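ABC-type phosphate transport system, periplasmic component (Lactobacillus brevis, PDB 4ECF) probably binds phosphate as the solute-binding component (PstS) of an ABC transporter that imports it across the cytoplasmic membrane. Local coordinates at residues A[94-98]-A[99-103]; A[85-88]-A[89-93]. All blocks are in the same frame, centred on the assembly; numbering follows the deposited sequence.

Contact 1 of 2, residues A[94-98]-A[99-103]; sequences KNLST and NQLIK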
# COMPACT_ATOMS: atom_id res chain seq x y z
N LYS A 94 13.56 2.84 -17.21
CA LYS A 94 13.35 1.79 -16.23
C LYS A 94 13.89 2.14 -14.84
O LYS A 94 13.72 1.36 -13.90
CB LYS A 94 13.99 0.48 -16.73
CG LYS A 94 13.27 -0.08 -17.95
CD LYS A 94 13.61 -1.53 -18.23
CE LYS A 94 13.00 -1.94 -19.57
NZ LYS A 94 12.41 -3.30 -19.50
N ASN A 95 14.51 3.31 -14.72
CA ASN A 95 15.15 3.75 -13.50
C ASN A 95 15.07 5.27 -13.43
O ASN A 95 15.10 5.92 -14.47
CB ASN A 95 16.63 3.37 -13.45
CG ASN A 95 17.32 3.84 -12.18
OD1 ASN A 95 17.10 3.29 -11.08
ND2 ASN A 95 18.12 4.95 -12.31
N LEU A 96 14.94 5.78 -12.21
CA LEU A 96 15.13 7.22 -11.90
C LEU A 96 15.95 7.37 -10.64
O LEU A 96 15.90 6.50 -9.76
CB LEU A 96 13.77 7.92 -11.69
CG LEU A 96 12.85 8.02 -12.90
CD1 LEU A 96 11.47 8.51 -12.42
CD2 LEU A 96 13.35 8.90 -14.03
N SER A 97 16.73 8.45 -10.54
CA SER A 97 17.31 8.79 -9.23
C SER A 97 16.20 9.41 -8.36
O SER A 97 15.16 9.83 -8.88
CB SER A 97 18.42 9.82 -9.34
OG SER A 97 17.92 11.06 -9.82
N THR A 98 16.45 9.52 -7.05
CA THR A 98 15.52 10.23 -6.17
C THR A 98 15.28 11.68 -6.68
O THR A 98 14.13 12.13 -6.72
CB THR A 98 16.02 10.23 -4.73
OG1 THR A 98 15.93 8.91 -4.20
CG2 THR A 98 15.21 11.20 -3.82
N ASN A 99 16.34 12.38 -7.04
CA ASN A 99 16.20 13.76 -7.47
C ASN A 99 15.34 13.86 -8.72
O ASN A 99 14.49 14.76 -8.82
CB ASN A 99 17.57 14.41 -7.70
CG ASN A 99 17.48 15.89 -8.02
OD1 ASN A 99 17.82 16.31 -9.12
ND2 ASN A 99 17.03 16.68 -7.04
N GLN A 100 15.53 12.95 -9.69
CA GLN A 100 14.69 12.93 -10.87
C GLN A 100 13.23 12.64 -10.53
O GLN A 100 12.35 13.28 -11.07
CB GLN A 100 15.16 11.91 -11.92
CG GLN A 100 16.51 12.23 -12.55
CD GLN A 100 17.08 11.10 -13.36
OE1 GLN A 100 17.00 9.92 -12.96
NE2 GLN A 100 17.77 11.45 -14.47
N LEU A 101 12.99 11.66 -9.64
CA LEU A 101 11.63 11.33 -9.24
C LEU A 101 10.92 12.53 -8.61
O LEU A 101 9.74 12.83 -8.91
CB LEU A 101 11.67 10.13 -8.29
CG LEU A 101 10.29 9.63 -7.85
CD1 LEU A 101 9.51 8.91 -8.97
CD2 LEU A 101 10.42 8.69 -6.67
N ILE A 102 11.64 13.26 -7.75
CA ILE A 102 11.07 14.42 -7.06
C ILE A 102 10.74 15.49 -8.09
O ILE A 102 9.67 16.06 -8.11
CB ILE A 102 12.00 14.96 -6.00
CG1 ILE A 102 12.03 14.03 -4.80
CG2 ILE A 102 11.57 16.35 -5.54
CD1 ILE A 102 13.18 14.25 -3.83
N LYS A 103 11.69 15.73 -8.99
CA LYS A 103 11.51 16.75 -10.02
C LYS A 103 10.35 16.40 -10.91
O LYS A 103 9.67 17.30 -11.40
CB LYS A 103 12.79 16.99 -10.82
CG LYS A 103 13.86 17.75 -10.04
CD LYS A 103 15.08 17.96 -10.92
CE LYS A 103 16.06 18.94 -10.32
NZ LYS A 103 17.13 19.18 -11.33
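Gln-100 folds its side chain back over the hydroxyl of Ser-97, its CG lying 3.3 Å from Ser-97 OG. Beyond CG the chain runs extended and delivers the amide oxygen to the backbone: Ser-97 N donates to Gln-100 OE1 at 2.8 Å, almost straight at 170° and tilted only a little from the carbonyl plane. In return Ser-97 OG takes the N-H of Gln-100 at 3.0 Å. A chi1 of 64°, which sets OG between the backbone N and the carbonyl carbon of Ser-97, turns the hydroxyl toward that first-turn amide. Leu-96 crosses the same glutamine obliquely, its CD2 3.9 Å from Gln-100 OE1, while its CD1 meets CD1 of Leu-101 at 4.0 Å, the two leucines crossing at about a right angle. Both leucines also touch Leu-187 of strand 183-187. On another side of the helix, Thr-98 CG2 lies alongside Ile-102 CD1 at 3.7 Å, and the same two residues share the backbone bond from Ile-102 N to Thr-98 O. Asn-188 joins the cap, its OD1 accepting from Thr-98 N. The reciprocal Ser-97 and Gln-100 bonds are a capping box, with Ser-97 as N-cap, where short strand 95-96 passes into helix 98-105.

Contact 2 of 2, residues A[85-88]-A[89-93]; sequences PIVN and KKVGV. With EDO (1,2-ethanediol), chain K.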
# COMPACT_ATOMS: atom_id res chain seq x y z
N PRO A 85 7.05 3.12 -7.84
CA PRO A 85 6.59 3.86 -9.03
C PRO A 85 6.35 2.89 -10.17
O PRO A 85 7.01 1.84 -10.29
CB PRO A 85 7.75 4.79 -9.37
CG PRO A 85 8.78 4.62 -8.33
CD PRO A 85 8.47 3.38 -7.55
N ILE A 86 5.34 3.22 -10.99
CA ILE A 86 5.05 2.49 -12.20
C ILE A 86 4.87 3.47 -13.33
O ILE A 86 4.40 4.57 -13.14
CB ILE A 86 3.77 1.60 -12.08
CG1 ILE A 86 2.55 2.39 -11.58
CG2 ILE A 86 4.02 0.39 -11.15
CD1 ILE A 86 1.22 1.70 -11.90
N VAL A 87 5.29 3.06 -14.52
CA VAL A 87 5.17 3.88 -15.70
C VAL A 87 4.55 3.12 -16.85
O VAL A 87 4.56 1.90 -16.90
CB VAL A 87 6.52 4.46 -16.15
CG1 VAL A 87 7.13 5.35 -15.07
CG2 VAL A 87 7.48 3.36 -16.58
N ASN A 88 3.99 3.87 -17.79
CA ASN A 88 3.53 3.31 -19.04
C ASN A 88 4.74 2.69 -19.73
O ASN A 88 5.85 3.22 -19.66
CB ASN A 88 2.90 4.42 -19.88
CG ASN A 88 2.43 3.93 -21.23
OD1 ASN A 88 3.19 3.92 -22.20
ND2 ASN A 88 1.17 3.52 -21.32
N LYS A 89 4.56 1.53 -20.34
CA LYS A 89 5.70 0.77 -20.86
C LYS A 89 6.48 1.43 -22.00
O LYS A 89 7.59 1.00 -22.33
CB LYS A 89 5.22 -0.63 -21.28
CG LYS A 89 4.82 -1.50 -20.11
CD LYS A 89 4.52 -2.95 -20.49
CE LYS A 89 3.42 -3.05 -21.55
NZ LYS A 89 3.14 -4.47 -21.93
N LYS A 90 5.93 2.48 -22.61
CA LYS A 90 6.59 3.18 -23.69
C LYS A 90 7.32 4.47 -23.28
O LYS A 90 7.81 5.19 -24.16
CB LYS A 90 5.59 3.43 -24.83
CG LYS A 90 5.01 2.15 -25.40
CD LYS A 90 4.27 2.39 -26.71
CE LYS A 90 3.23 1.31 -27.00
NZ LYS A 90 3.80 -0.06 -27.13
N VAL A 91 7.49 4.76 -21.98
CA VAL A 91 8.12 6.06 -21.62
C VAL A 91 9.64 6.06 -21.87
O VAL A 91 10.25 7.14 -21.89
CB VAL A 91 7.81 6.56 -20.19
CG1 VAL A 91 6.29 6.57 -19.93
CG2 VAL A 91 8.55 5.79 -19.11
N GLY A 92 10.23 4.88 -22.04
CA GLY A 92 11.65 4.77 -22.41
C GLY A 92 12.66 4.78 -21.26
O GLY A 92 13.84 5.02 -21.51
N VAL A 93 12.19 4.59 -20.02
CA VAL A 93 13.07 4.47 -18.87
C VAL A 93 12.59 3.39 -17.92
O VAL A 93 11.38 3.08 -17.83
CB VAL A 93 13.26 5.78 -18.07
CG1 VAL A 93 13.64 6.94 -19.00
CG2 VAL A 93 12.00 6.09 -17.31
C1 EDO K . 0.17 3.93 -25.16
O1 EDO K . 1.53 4.14 -24.76
C2 EDO K . -0.19 2.45 -25.07
O2 EDO K . 0.13 1.96 -23.76
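The carboxamide of Asn-88 lies with one face over the start of the turn, Lys-89 N being 3.3 Å from its CG, and on that side of its plane Lys-90 N donates to Asn-88 OD1. This bond, 3.1 Å long, comes in from well above the carbonyl plane but is fairly straight at the hydrogen, 161°. At the outer end of the amide a 1,2-ethanediol, probably from the crystallisation liquor, takes hold of both polar atoms: its O1 donates to Asn-88 OD1 and its O2 accepts from Asn-88 ND2, each at 3.1 Å. Glycol O1 and Lys-90 N stand on opposite sides of the amide plane. CG anti to the backbone N (chi1 178°) carries the amide forward, where OD1 can reach Lys-90 N; ND2 also donates to Val-163 O. A leucine here would probably leave Lys-90 N and Val-163 O without these mates and the turn less firmly set. The peptide carbonyl of Asn-88 accepts Val-91 N at 3.2 Å, closing a type I beta turn. Val-87 CG2 meets Val-91 CG2 at 3.7 Å, the two valines sharing Trp-112 as a neighbour. Asn-88 thus accepts through both of its oxygens, an Asx turn superposed on the beta turn, and its buried amide is satisfied on the oxygen and the nitrogen side alike.

From the N terminus, strand 73-87 comes first and runs into contact 2, whose beta turn, Asn-88 to Val-91, reverses the chain. From the turn, the rest of segment 89-93 leads on through Lys-94 to strand 95-96, and contact 1 follows in series, starting the helix 98-105. Neither contact encloses or crosses the other; their segments adjoin in sequence and their centres lie about 12 Å apart. Strand 183-187 lies between the two strands, pairing antiparallel with strand 73-87 and parallel with strand 95-96. Together the two contacts carry the chain from one strand of the mixed sheet, round a turn, back onto that sheet and out into a helix.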